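Local structure of acetyltransferase, GNAT family (1U6M) at residues A[12-17]-A[66-71]; A[20-25]-A[117-122]; A[132-137]-A[167-172]. The protein probably transfers an acyl group, most likely acetyl from acetyl-CoA, to an acceptor that is not identified. All coordinates share one frame; numbering follows the deposited sequence.

Contact 1 (A[12-17]-A[66-71]); sequences GQAIAR and GEVAGI
Ala-14 and Val-68 meet through their CB atoms, which lie 3.9 Å apart. Both bonds leading from CA to these atoms point across the gap. With chi1 at -179°, the CB of Val-68 faces the alanine and the two methyls flank it: CG1 and CG2 of Val-68 are each 4.1 Å from Ala-14 CB. This pair is partly exposed and forms the solvent side of the contact, yet it is the closer of the two pairs.

Deeper in, Ile-15 and Ile-71 are both buried but meet more loosely. Their side chains cross at about a right angle, with the CG2 branch of Ile-15 4.2 Å from CD1 of Ile-71. Chi1 of 65° puts CG1 of Ile-71 between the backbone N and the carbonyl carbon, and the extended chain beyond it carries CD1 to the helix. The contact is apolar throughout, and side-chain packing joins the two elements.

Ile-15 also touches Tyr-54, and both isoleucines reach Ile-59 of strand 59-64. Helix 12-25 packs here on strand 67-76 and on its antiparallel neighbour 59-64. Helix 36-47 packs beside it, against Gln-13, Ala-16 and Arg-17.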
ATOM      1  N   GLY A  12      -4.217   0.482 -13.601  1.00 22.40           N
ATOM      2  CA  GLY A  12      -5.358   0.840 -12.745  1.00 21.51           C
ATOM      3  C   GLY A  12      -6.253  -0.302 -12.324  1.00 21.31           C
ATOM      4  O   GLY A  12      -6.475  -0.500 -11.129  1.00 21.40           O
ATOM      5  N   GLN A  13      -6.785  -1.060 -13.275  1.00 21.26           N
ATOM      6  CA  GLN A  13      -7.675  -2.174 -12.925  1.00 21.51           C
ATOM      7  C   GLN A  13      -6.930  -3.232 -12.097  1.00 21.71           C
ATOM      8  O   GLN A  13      -7.494  -3.761 -11.101  1.00 22.53           O
ATOM      9  CB  GLN A  13      -8.281  -2.800 -14.195  1.00 22.45           C
ATOM     10  CG  GLN A  13      -9.243  -1.885 -14.985  1.00 24.67           C
ATOM     11  CD  GLN A  13     -10.614  -1.893 -14.359  1.00 28.25           C
ATOM     12  OE1 GLN A  13     -11.083  -2.950 -13.927  1.00 30.31           O
ATOM     13  NE2 GLN A  13     -11.245  -0.722 -14.249  1.00 29.38           N
ATOM     14  N   ALA A  14      -5.662  -3.520 -12.452  1.00 20.92           N
ATOM     15  CA  ALA A  14      -4.917  -4.553 -11.719  1.00 21.05           C
ATOM     16  C   ALA A  14      -4.639  -4.129 -10.267  1.00 19.96           C
ATOM     17  O   ALA A  14      -4.786  -4.903  -9.363  1.00 20.28           O
ATOM     18  CB  ALA A  14      -3.564  -4.962 -12.487  1.00 21.49           C
ATOM     19  N   ILE A  15      -4.269  -2.874 -10.073  1.00 19.12           N
ATOM     20  CA  ILE A  15      -4.042  -2.321  -8.767  1.00 18.45           C
ATOM     21  C   ILE A  15      -5.356  -2.342  -7.977  1.00 18.99           C
ATOM     22  O   ILE A  15      -5.380  -2.770  -6.813  1.00 18.73           O
ATOM     23  CB  ILE A  15      -3.530  -0.819  -8.866  1.00 18.25           C
ATOM     24  CG1 ILE A  15      -2.162  -0.719  -9.500  1.00 15.82           C
ATOM     25  CG2 ILE A  15      -3.569  -0.146  -7.507  1.00 17.10           C
ATOM     26  CD1 ILE A  15      -1.825   0.734  -9.925  1.00 17.73           C
ATOM     27  N   ALA A  16      -6.443  -1.909  -8.627  1.00 19.30           N
ATOM     28  CA  ALA A  16      -7.783  -1.870  -8.004  1.00 20.35           C
ATOM     29  C   ALA A  16      -8.245  -3.253  -7.512  1.00 21.91           C
ATOM     30  O   ALA A  16      -8.795  -3.376  -6.402  1.00 22.81           O
ATOM     31  CB  ALA A  16      -8.812  -1.222  -8.985  1.00 20.01           C
ATOM     32  N   ARG A  17      -7.953  -4.309  -8.277  1.00 23.62           N
ATOM     33  CA  ARG A  17      -8.332  -5.684  -7.893  1.00 26.36           C
ATOM     34  C   ARG A  17      -7.583  -6.134  -6.651  1.00 25.08           C
ATOM     35  O   ARG A  17      -8.152  -6.813  -5.757  1.00 25.18           O
ATOM     36  CB  ARG A  17      -8.095  -6.665  -9.044  1.00 25.68           C
ATOM     37  CG  ARG A  17      -9.123  -6.501 -10.100  1.00 29.96           C
ATOM     38  CD  ARG A  17      -8.950  -7.306 -11.448  1.00 34.12           C
ATOM     39  NE  ARG A  17      -9.590  -6.435 -12.467  1.00 47.67           N
ATOM     40  CZ  ARG A  17     -10.913  -6.311 -12.687  1.00 52.01           C
ATOM     41  NH1 ARG A  17     -11.816  -7.054 -12.041  1.00 51.58           N
ATOM     42  NH2 ARG A  17     -11.341  -5.445 -13.596  1.00 53.93           N
ATOM     43  N   GLY A  66       4.595 -11.574 -18.028  1.00 57.42           N
ATOM     44  CA  GLY A  66       3.963 -10.311 -18.528  1.00 57.86           C
ATOM     45  C   GLY A  66       2.598  -9.899 -17.941  1.00 56.95           C
ATOM     46  O   GLY A  66       1.738  -9.375 -18.630  1.00 58.40           O
ATOM     47  N   GLU A  67       2.412 -10.122 -16.649  1.00 54.26           N
ATOM     48  CA  GLU A  67       1.187  -9.827 -15.965  1.00 50.32           C
ATOM     49  C   GLU A  67       1.552  -9.258 -14.577  1.00 45.38           C
ATOM     50  O   GLU A  67       2.496  -9.739 -13.966  1.00 44.40           O
ATOM     51  CB  GLU A  67       0.464 -11.154 -15.820  1.00 52.39           C
ATOM     52  CG  GLU A  67      -0.786 -11.128 -14.999  1.00 57.63           C
ATOM     53  CD  GLU A  67      -1.863 -11.896 -15.699  1.00 62.60           C
ATOM     54  OE1 GLU A  67      -2.781 -11.248 -16.259  1.00 63.33           O
ATOM     55  OE2 GLU A  67      -1.744 -13.148 -15.724  1.00 66.59           O
ATOM     56  N   VAL A  68       0.803  -8.263 -14.093  1.00 39.83           N
ATOM     57  CA  VAL A  68       0.923  -7.718 -12.723  1.00 34.27           C
ATOM     58  C   VAL A  68       0.683  -8.778 -11.641  1.00 32.50           C
ATOM     59  O   VAL A  68      -0.454  -9.227 -11.455  1.00 34.27           O
ATOM     60  CB  VAL A  68       0.029  -6.466 -12.503  1.00 33.51           C
ATOM     61  CG1 VAL A  68       0.201  -5.897 -11.072  1.00 29.43           C
ATOM     62  CG2 VAL A  68       0.373  -5.364 -13.541  1.00 31.75           C
ATOM     63  N   ALA A  69       1.744  -9.192 -10.935  1.00 28.28           N
ATOM     64  CA  ALA A  69       1.651 -10.291  -9.988  1.00 25.26           C
ATOM     65  C   ALA A  69       1.597  -9.825  -8.529  1.00 23.98           C
ATOM     66  O   ALA A  69       1.153 -10.573  -7.636  1.00 23.72           O
ATOM     67  CB  ALA A  69       2.770 -11.274 -10.211  1.00 23.70           C
ATOM     68  N   GLY A  70       2.077  -8.602  -8.287  1.00 22.57           N
ATOM     69  CA  GLY A  70       2.230  -8.030  -6.931  1.00 19.50           C
ATOM     70  C   GLY A  70       2.593  -6.540  -7.087  1.00 18.64           C
ATOM     71  O   GLY A  70       3.127  -6.108  -8.128  1.00 16.74           O
ATOM     72  N   ILE A  71       2.279  -5.757  -6.053  1.00 17.34           N
ATOM     73  CA  ILE A  71       2.595  -4.344  -6.015  1.00 14.74           C
ATOM     74  C   ILE A  71       3.171  -4.006  -4.631  1.00 14.61           C
ATOM     75  O   ILE A  71       2.825  -4.627  -3.641  1.00 14.35           O
ATOM     76  CB  ILE A  71       1.328  -3.478  -6.316  1.00 15.29           C
ATOM     77  CG1 ILE A  71       0.230  -3.621  -5.225  1.00 12.97           C
ATOM     78  CG2 ILE A  71       0.836  -3.727  -7.765  1.00 13.69           C
ATOM     79  CD1 ILE A  71      -1.054  -2.803  -5.534  1.00 13.02           C
TER

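Contact 2 (A[20-25]-A[117-122]); sequences LVILKD and TISVDE
Asp-121 N makes the shorter of two probable backbone hydrogen bonds, to Ala-69 O, and Ser-119 O makes the other, with Ile-71 N. Through such bonds strand 112-120 pairs with strand 67-76. Ser-119 is also one of the two residues of this strand that meet Ile-22 of the helix.

The contact itself rests on one methyl group. CD1 of Ile-22 is 3.7 Å from Ser-119 OG and 3.9 Å from Thr-117 OG1. CD1 of Ile-22 also comes within 4.0 Å of Thr-117 CG2. Ile-22 and Thr-117 reach toward each other, tip to tip. Chi1 of -64° sets CG1 of Ile-22 beside its backbone N, and a nearly extended chi2 of 160° then carries CD1 out to the strand. Thr-117 and Ser-119 are two residues apart, so both present their side chains to the helix. The two hydroxyls meet the methyl by van der Waals contact.

The helix is weakly bonded here. Asp-25 N is 3.3 Å from Val-21 O, and the chain leaves helical geometry at Lys-24, where phi is positive.

The buried Leu-20 and Leu-23 turn to helix 36-47 instead, on Ile-40 and Leu-43. Helix 12-25 is therefore placed between that helix and strand 112-120, which pairs with strand 67-76 at the centre of the GNAT sheet.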
ATOM      1  N   LEU A  20      -8.971  -4.009  -3.623  1.00 26.88           N
ATOM      2  CA  LEU A  20     -10.218  -4.619  -3.166  1.00 27.50           C
ATOM      3  C   LEU A  20      -9.983  -5.666  -2.112  1.00 28.50           C
ATOM      4  O   LEU A  20     -10.796  -5.786  -1.188  1.00 29.54           O
ATOM      5  CB  LEU A  20     -10.967  -5.273  -4.308  1.00 27.33           C
ATOM      6  CG  LEU A  20     -12.499  -5.210  -4.334  1.00 28.95           C
ATOM      7  CD1 LEU A  20     -13.050  -6.407  -5.119  1.00 29.04           C
ATOM      8  CD2 LEU A  20     -13.141  -5.114  -3.001  1.00 27.44           C
ATOM      9  N   VAL A  21      -8.918  -6.469  -2.255  1.00 28.49           N
ATOM     10  CA  VAL A  21      -8.674  -7.557  -1.295  1.00 28.11           C
ATOM     11  C   VAL A  21      -8.474  -7.004   0.110  1.00 28.90           C
ATOM     12  O   VAL A  21      -9.095  -7.473   1.061  1.00 28.53           O
ATOM     13  CB  VAL A  21      -7.483  -8.517  -1.701  1.00 27.82           C
ATOM     14  CG1 VAL A  21      -7.157  -9.483  -0.584  1.00 24.81           C
ATOM     15  CG2 VAL A  21      -7.829  -9.300  -2.925  1.00 27.67           C
ATOM     16  N   ILE A  22      -7.572  -6.024   0.223  1.00 30.31           N
ATOM     17  CA  ILE A  22      -7.339  -5.225   1.440  1.00 30.49           C
ATOM     18  C   ILE A  22      -8.618  -4.631   2.070  1.00 32.16           C
ATOM     19  O   ILE A  22      -8.781  -4.730   3.286  1.00 32.30           O
ATOM     20  CB  ILE A  22      -6.333  -4.077   1.123  1.00 30.15           C
ATOM     21  CG1 ILE A  22      -4.967  -4.670   0.741  1.00 28.19           C
ATOM     22  CG2 ILE A  22      -6.172  -3.103   2.298  1.00 29.13           C
ATOM     23  CD1 ILE A  22      -4.126  -3.743  -0.006  1.00 22.80           C
ATOM     24  N   LEU A  23      -9.475  -3.990   1.258  1.00 33.34           N
ATOM     25  CA  LEU A  23     -10.727  -3.374   1.731  1.00 36.64           C
ATOM     26  C   LEU A  23     -11.593  -4.575   2.037  1.00 39.44           C
ATOM     27  O   LEU A  23     -11.459  -5.600   1.392  1.00 41.34           O
ATOM     28  CB  LEU A  23     -11.384  -2.488   0.654  1.00 34.95           C
ATOM     29  CG  LEU A  23     -10.571  -1.368  -0.018  1.00 33.37           C
ATOM     30  CD1 LEU A  23     -11.445  -0.537  -0.846  1.00 32.41           C
ATOM     31  CD2 LEU A  23      -9.791  -0.490   0.973  1.00 30.82           C
ATOM     32  N   LYS A  24     -12.447  -4.607   3.007  1.00 42.02           N
ATOM     33  CA  LYS A  24     -13.098  -5.972   3.007  1.00 46.47           C
ATOM     34  C   LYS A  24     -12.396  -7.069   3.801  1.00 48.16           C
ATOM     35  O   LYS A  24     -13.066  -7.812   4.499  1.00 48.80           O
ATOM     36  CB  LYS A  24     -13.264  -6.525   1.573  1.00 46.16           C
ATOM     37  CG  LYS A  24     -12.452  -7.734   1.261  1.00 44.89           C
ATOM     38  CD  LYS A  24     -13.209  -8.570   0.282  1.00 46.54           C
ATOM     39  CE  LYS A  24     -13.430  -7.854  -1.026  1.00 46.84           C
ATOM     40  NZ  LYS A  24     -14.039  -8.832  -1.988  1.00 48.43           N
ATOM     41  N   ASP A  25     -11.082  -7.200   3.649  1.00 49.89           N
ATOM     42  CA  ASP A  25     -10.293  -7.732   4.725  1.00 52.26           C
ATOM     43  C   ASP A  25     -10.360  -6.770   5.941  1.00 51.71           C
ATOM     44  O   ASP A  25     -10.249  -7.199   7.070  1.00 51.78           O
ATOM     45  CB  ASP A  25      -8.864  -7.961   4.262  1.00 54.42           C
ATOM     46  CG  ASP A  25      -7.951  -8.475   5.381  1.00 60.22           C
ATOM     47  OD1 ASP A  25      -7.346  -7.639   6.117  1.00 64.01           O
ATOM     48  OD2 ASP A  25      -7.834  -9.720   5.525  1.00 65.37           O
ATOM     49  N   THR A 117       1.766  -0.991   1.713  1.00 20.53           N
ATOM     50  CA  THR A 117       1.398  -2.337   1.463  1.00 19.94           C
ATOM     51  C   THR A 117       2.257  -3.070   0.445  1.00 19.21           C
ATOM     52  O   THR A 117       2.709  -2.497  -0.539  1.00 17.88           O
ATOM     53  CB  THR A 117      -0.132  -2.495   1.155  1.00 20.70           C
ATOM     54  OG1 THR A 117      -0.407  -3.902   1.286  1.00 27.17           O
ATOM     55  CG2 THR A 117      -0.483  -2.223  -0.257  1.00 18.98           C
ATOM     56  N   ILE A 118       2.483  -4.359   0.691  1.00 19.88           N
ATOM     57  CA  ILE A 118       2.978  -5.263  -0.370  1.00 20.73           C
ATOM     58  C   ILE A 118       1.882  -6.291  -0.596  1.00 21.27           C
ATOM     59  O   ILE A 118       1.469  -6.967   0.343  1.00 21.53           O
ATOM     60  CB  ILE A 118       4.346  -5.963  -0.002  1.00 21.66           C
ATOM     61  CG1 ILE A 118       5.505  -4.943  -0.081  1.00 21.80           C
ATOM     62  CG2 ILE A 118       4.561  -7.179  -0.911  1.00 18.43           C
ATOM     63  CD1 ILE A 118       6.720  -5.344   0.639  1.00 23.81           C
ATOM     64  N   SER A 119       1.372  -6.360  -1.814  1.00 21.70           N
ATOM     65  CA  SER A 119       0.253  -7.221  -2.161  1.00 23.46           C
ATOM     66  C   SER A 119       0.614  -8.111  -3.302  1.00 22.35           C
ATOM     67  O   SER A 119       1.020  -7.620  -4.325  1.00 22.84           O
ATOM     68  CB  SER A 119      -0.938  -6.419  -2.653  1.00 23.70           C
ATOM     69  OG  SER A 119      -1.539  -5.887  -1.510  1.00 32.20           O
ATOM     70  N   VAL A 120       0.396  -9.409  -3.130  1.00 22.00           N
ATOM     71  CA  VAL A 120       0.656 -10.382  -4.179  1.00 22.55           C
ATOM     72  C   VAL A 120      -0.660 -10.976  -4.606  1.00 23.02           C
ATOM     73  O   VAL A 120      -1.425 -11.444  -3.738  1.00 23.91           O
ATOM     74  CB  VAL A 120       1.553 -11.548  -3.648  1.00 21.69           C
ATOM     75  CG1 VAL A 120       1.873 -12.537  -4.801  1.00 18.45           C
ATOM     76  CG2 VAL A 120       2.805 -10.933  -3.049  1.00 21.76           C
ATOM     77  N   ASP A 121      -0.920 -10.953  -5.914  1.00 23.46           N
ATOM     78  CA  ASP A 121      -2.031 -11.706  -6.516  1.00 24.05           C
ATOM     79  C   ASP A 121      -2.095 -13.162  -5.973  1.00 25.28           C
ATOM     80  O   ASP A 121      -1.081 -13.849  -5.892  1.00 24.44           O
ATOM     81  CB  ASP A 121      -1.894 -11.670  -8.016  1.00 23.40           C
ATOM     82  CG  ASP A 121      -3.138 -12.157  -8.723  1.00 26.98           C
ATOM     83  OD1 ASP A 121      -3.610 -13.288  -8.427  1.00 33.08           O
ATOM     84  OD2 ASP A 121      -3.658 -11.424  -9.586  1.00 27.42           O
ATOM     85  N   GLU A 122      -3.285 -13.568  -5.539  1.00 27.47           N
ATOM     86  CA  GLU A 122      -3.590 -14.916  -5.013  1.00 29.66           C
ATOM     87  C   GLU A 122      -3.145 -16.022  -5.965  1.00 30.29           C
ATOM     88  O   GLU A 122      -2.711 -17.073  -5.505  1.00 30.86           O
ATOM     89  CB  GLU A 122      -5.129 -15.092  -4.725  1.00 30.31           C
TER

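Contact 3 (A[132-137]-A[167-172]); sequences KLLDAL and KGFKDV
Asp-135 and Lys-167 cross at about a right angle and are joined by a salt bridge. Lys-167 NZ donates a hydrogen bond of 2.8 Å to Asp-135 OD1. The amine does not come in the carboxylate plane but from above it, 40° out. The lysine chain is bent at chi2 (62°) and again at chi4 (-58°). These bends bring its last carbon close to the carboxylate as well, with Lys-167 CE 3.2 Å from Asp-135 OD1.

Leu-134 sits beside this ion pair and divides its two methyls between two partners. CD2 of Leu-134 lies 4.1 Å from Lys-167 NZ. CD1 of Leu-134 turns to the aromatic ring and is 3.9 Å from Phe-169 CE1. The leucine side chain crosses both the lysine and the phenylalanine obliquely. Leu-134 and Phe-169 are buried, whereas Asp-135 is exposed.

Gly-168 lies between the two contacting residues of its segment. It has a positive phi and ends helix 158-165 in a Schellman motif. The chain turns there and leads on to strand 170-177. The same leucine rests on Ile-118 of strand 112-120, and Phe-169 packs on Leu-149 and Leu-151 of strand 148-154. Both help fill the layer between helix 129-135 and the sheet.

Ser-131 OG is a second hydrogen-bond partner of Lys-167 NZ. With two partners on the helix, the amine is tethered at two points. The contact is therefore an ion pair at the surface laid over an apolar core, and the positive charge of the lysine is probably stabilised by the nearby carboxylate.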
ATOM      1  N   LYS A 132      10.829 -10.186  -2.865  1.00 22.90           N
ATOM      2  CA  LYS A 132      11.564  -9.428  -3.911  1.00 24.15           C
ATOM      3  C   LYS A 132      11.154  -7.972  -4.107  1.00 22.88           C
ATOM      4  O   LYS A 132      11.974  -7.153  -4.448  1.00 23.72           O
ATOM      5  CB  LYS A 132      11.388 -10.055  -5.283  1.00 25.35           C
ATOM      6  CG  LYS A 132      11.942 -11.388  -5.416  1.00 32.12           C
ATOM      7  CD  LYS A 132      11.692 -11.801  -6.852  1.00 43.00           C
ATOM      8  CE  LYS A 132      12.805 -11.271  -7.739  1.00 48.31           C
ATOM      9  NZ  LYS A 132      13.148 -12.361  -8.727  1.00 52.56           N
ATOM     10  N   LEU A 133       9.867  -7.677  -3.966  1.00 21.91           N
ATOM     11  CA  LEU A 133       9.385  -6.317  -4.004  1.00 21.72           C
ATOM     12  C   LEU A 133      10.017  -5.503  -2.861  1.00 21.56           C
ATOM     13  O   LEU A 133      10.454  -4.380  -3.054  1.00 21.33           O
ATOM     14  CB  LEU A 133       7.830  -6.292  -3.975  1.00 20.93           C
ATOM     15  CG  LEU A 133       7.138  -6.498  -5.329  1.00 17.94           C
ATOM     16  CD1 LEU A 133       5.685  -6.711  -5.106  1.00 16.81           C
ATOM     17  CD2 LEU A 133       7.381  -5.285  -6.216  1.00 15.07           C
ATOM     18  N   LEU A 134      10.085  -6.109  -1.697  1.00 21.83           N
ATOM     19  CA  LEU A 134      10.653  -5.517  -0.516  1.00 23.65           C
ATOM     20  C   LEU A 134      12.174  -5.232  -0.707  1.00 24.65           C
ATOM     21  O   LEU A 134      12.659  -4.150  -0.312  1.00 23.94           O
ATOM     22  CB  LEU A 134      10.352  -6.466   0.629  1.00 23.93           C
ATOM     23  CG  LEU A 134      10.820  -6.253   2.036  1.00 29.66           C
ATOM     24  CD1 LEU A 134      10.380  -4.892   2.603  1.00 32.68           C
ATOM     25  CD2 LEU A 134      10.265  -7.417   2.856  1.00 33.65           C
ATOM     26  N   ASP A 135      12.904  -6.154  -1.355  1.00 24.90           N
ATOM     27  CA  ASP A 135      14.315  -5.906  -1.695  1.00 26.37           C
ATOM     28  C   ASP A 135      14.553  -4.651  -2.566  1.00 25.19           C
ATOM     29  O   ASP A 135      15.660  -4.116  -2.581  1.00 26.21           O
ATOM     30  CB  ASP A 135      14.949  -7.119  -2.440  1.00 26.91           C
ATOM     31  CG  ASP A 135      15.180  -8.319  -1.534  1.00 32.57           C
ATOM     32  OD1 ASP A 135      15.108  -8.204  -0.285  1.00 36.77           O
ATOM     33  OD2 ASP A 135      15.436  -9.418  -2.081  1.00 39.65           O
ATOM     34  N   ALA A 136      13.553  -4.258  -3.347  1.00 23.76           N
ATOM     35  CA  ALA A 136      13.653  -3.188  -4.350  1.00 22.52           C
ATOM     36  C   ALA A 136      13.342  -1.854  -3.748  1.00 21.52           C
ATOM     37  O   ALA A 136      13.500  -0.838  -4.389  1.00 21.25           O
ATOM     38  CB  ALA A 136      12.632  -3.434  -5.498  1.00 23.57           C
ATOM     39  N   LEU A 137      12.866  -1.858  -2.518  1.00 21.84           N
ATOM     40  CA  LEU A 137      12.336  -0.643  -1.919  1.00 22.18           C
ATOM     41  C   LEU A 137      13.357   0.387  -1.397  1.00 23.71           C
ATOM     42  O   LEU A 137      13.017   1.557  -1.373  1.00 25.30           O
ATOM     43  CB  LEU A 137      11.317  -0.998  -0.823  1.00 21.47           C
ATOM     44  CG  LEU A 137       9.914  -1.427  -1.348  1.00 19.91           C
ATOM     45  CD1 LEU A 137       8.989  -1.713  -0.214  1.00 14.70           C
ATOM     46  CD2 LEU A 137       9.292  -0.398  -2.388  1.00 18.25           C
ATOM     47  N   LYS A 167      15.984  -8.457   6.820  1.00 31.52           N
ATOM     48  CA  LYS A 167      16.195  -7.603   5.662  1.00 32.44           C
ATOM     49  C   LYS A 167      16.792  -6.314   6.179  1.00 30.78           C
ATOM     50  O   LYS A 167      16.981  -5.401   5.421  1.00 30.81           O
ATOM     51  CB  LYS A 167      14.855  -7.284   4.979  1.00 33.79           C
ATOM     52  CG  LYS A 167      14.635  -7.943   3.627  1.00 39.25           C
ATOM     53  CD  LYS A 167      14.624  -9.462   3.703  1.00 45.24           C
ATOM     54  CE  LYS A 167      14.666 -10.089   2.317  1.00 46.82           C
ATOM     55  NZ  LYS A 167      13.477  -9.586   1.525  1.00 48.85           N
ATOM     56  N   GLY A 168      17.049  -6.240   7.476  1.00 29.44           N
ATOM     57  CA  GLY A 168      17.687  -5.061   8.083  1.00 28.34           C
ATOM     58  C   GLY A 168      16.767  -4.087   8.809  1.00 28.83           C
ATOM     59  O   GLY A 168      17.226  -2.999   9.155  1.00 28.95           O
ATOM     60  N   PHE A 169      15.470  -4.432   8.984  1.00 28.77           N
ATOM     61  CA  PHE A 169      14.513  -3.604   9.733  1.00 29.17           C
ATOM     62  C   PHE A 169      14.688  -3.767  11.279  1.00 31.76           C
ATOM     63  O   PHE A 169      14.992  -4.862  11.753  1.00 31.84           O
ATOM     64  CB  PHE A 169      13.070  -3.915   9.329  1.00 26.37           C
ATOM     65  CG  PHE A 169      12.640  -3.301   8.018  1.00 24.01           C
ATOM     66  CD1 PHE A 169      12.855  -3.974   6.808  1.00 21.37           C
ATOM     67  CD2 PHE A 169      11.975  -2.058   7.990  1.00 20.90           C
ATOM     68  CE1 PHE A 169      12.461  -3.440   5.577  1.00 20.06           C
ATOM     69  CE2 PHE A 169      11.559  -1.489   6.761  1.00 19.24           C
ATOM     70  CZ  PHE A 169      11.805  -2.187   5.548  1.00 21.79           C
ATOM     71  N   LYS A 170      14.509  -2.668  12.026  1.00 34.45           N
ATOM     72  CA  LYS A 170      14.707  -2.611  13.479  1.00 37.70           C
ATOM     73  C   LYS A 170      13.498  -1.969  14.112  1.00 39.68           C
ATOM     74  O   LYS A 170      13.047  -0.933  13.635  1.00 40.20           O
ATOM     75  CB  LYS A 170      15.889  -1.717  13.867  1.00 38.16           C
ATOM     76  CG  LYS A 170      17.150  -1.835  13.049  1.00 41.67           C
ATOM     77  CD  LYS A 170      18.031  -2.884  13.617  1.00 46.74           C
ATOM     78  CE  LYS A 170      19.265  -3.016  12.780  1.00 51.59           C
ATOM     79  NZ  LYS A 170      19.852  -4.353  13.104  1.00 57.05           N
ATOM     80  N   ASP A 171      13.012  -2.569  15.194  1.00 41.45           N
ATOM     81  CA  ASP A 171      11.945  -2.048  16.007  1.00 43.95           C
ATOM     82  C   ASP A 171      12.283  -0.660  16.465  1.00 44.45           C
ATOM     83  O   ASP A 171      13.385  -0.442  16.935  1.00 44.58           O
ATOM     84  CB  ASP A 171      11.770  -2.926  17.240  1.00 44.83           C
ATOM     85  CG  ASP A 171      10.903  -4.135  16.981  1.00 47.86           C
ATOM     86  OD1 ASP A 171      10.938  -4.736  15.877  1.00 49.14           O
ATOM     87  OD2 ASP A 171      10.172  -4.492  17.918  1.00 51.94           O
ATOM     88  N   VAL A 172      11.333   0.269  16.322  1.00 45.55           N
ATOM     89  CA  VAL A 172      11.519   1.700  16.633  1.00 46.40           C
ATOM     90  C   VAL A 172      10.438   2.203  17.625  1.00 48.08           C
ATOM     91  O   VAL A 172      10.770   2.914  18.550  1.00 48.80           O
ATOM     92  CB  VAL A 172      11.569   2.556  15.341  1.00 46.40           C
ATOM     93  CG1 VAL A 172      11.446   4.076  15.650  1.00 46.76           C
ATOM     94  CG2 VAL A 172      12.841   2.262  14.549  1.00 44.83           C
TER

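Contacts 1 and 2 lie on successive parts of helix 12-25, with centres about 11 Å apart. Their strands, 67-76 and 112-120, are antiparallel neighbours in the sheet. Contact 3 uses helix 129-135, which follows strand 112-120 in the chain. Its centre is about 19 Å from that of contact 2 and 22 Å from that of contact 1. Packing links them: Ile-118 CD1 lies 3.8 Å from Leu-134 CB, and Leu-133 CD1 packs 3.7 Å from the backbone N of Ile-71. A sulfate, probably from the crystallisation liquor, lies about 5 Å from the Thr-117 side chain. In GNAT relatives acetyl-CoA binds between the strands corresponding to 112-120 and 148-154, so contact 2 is probably near that cleft.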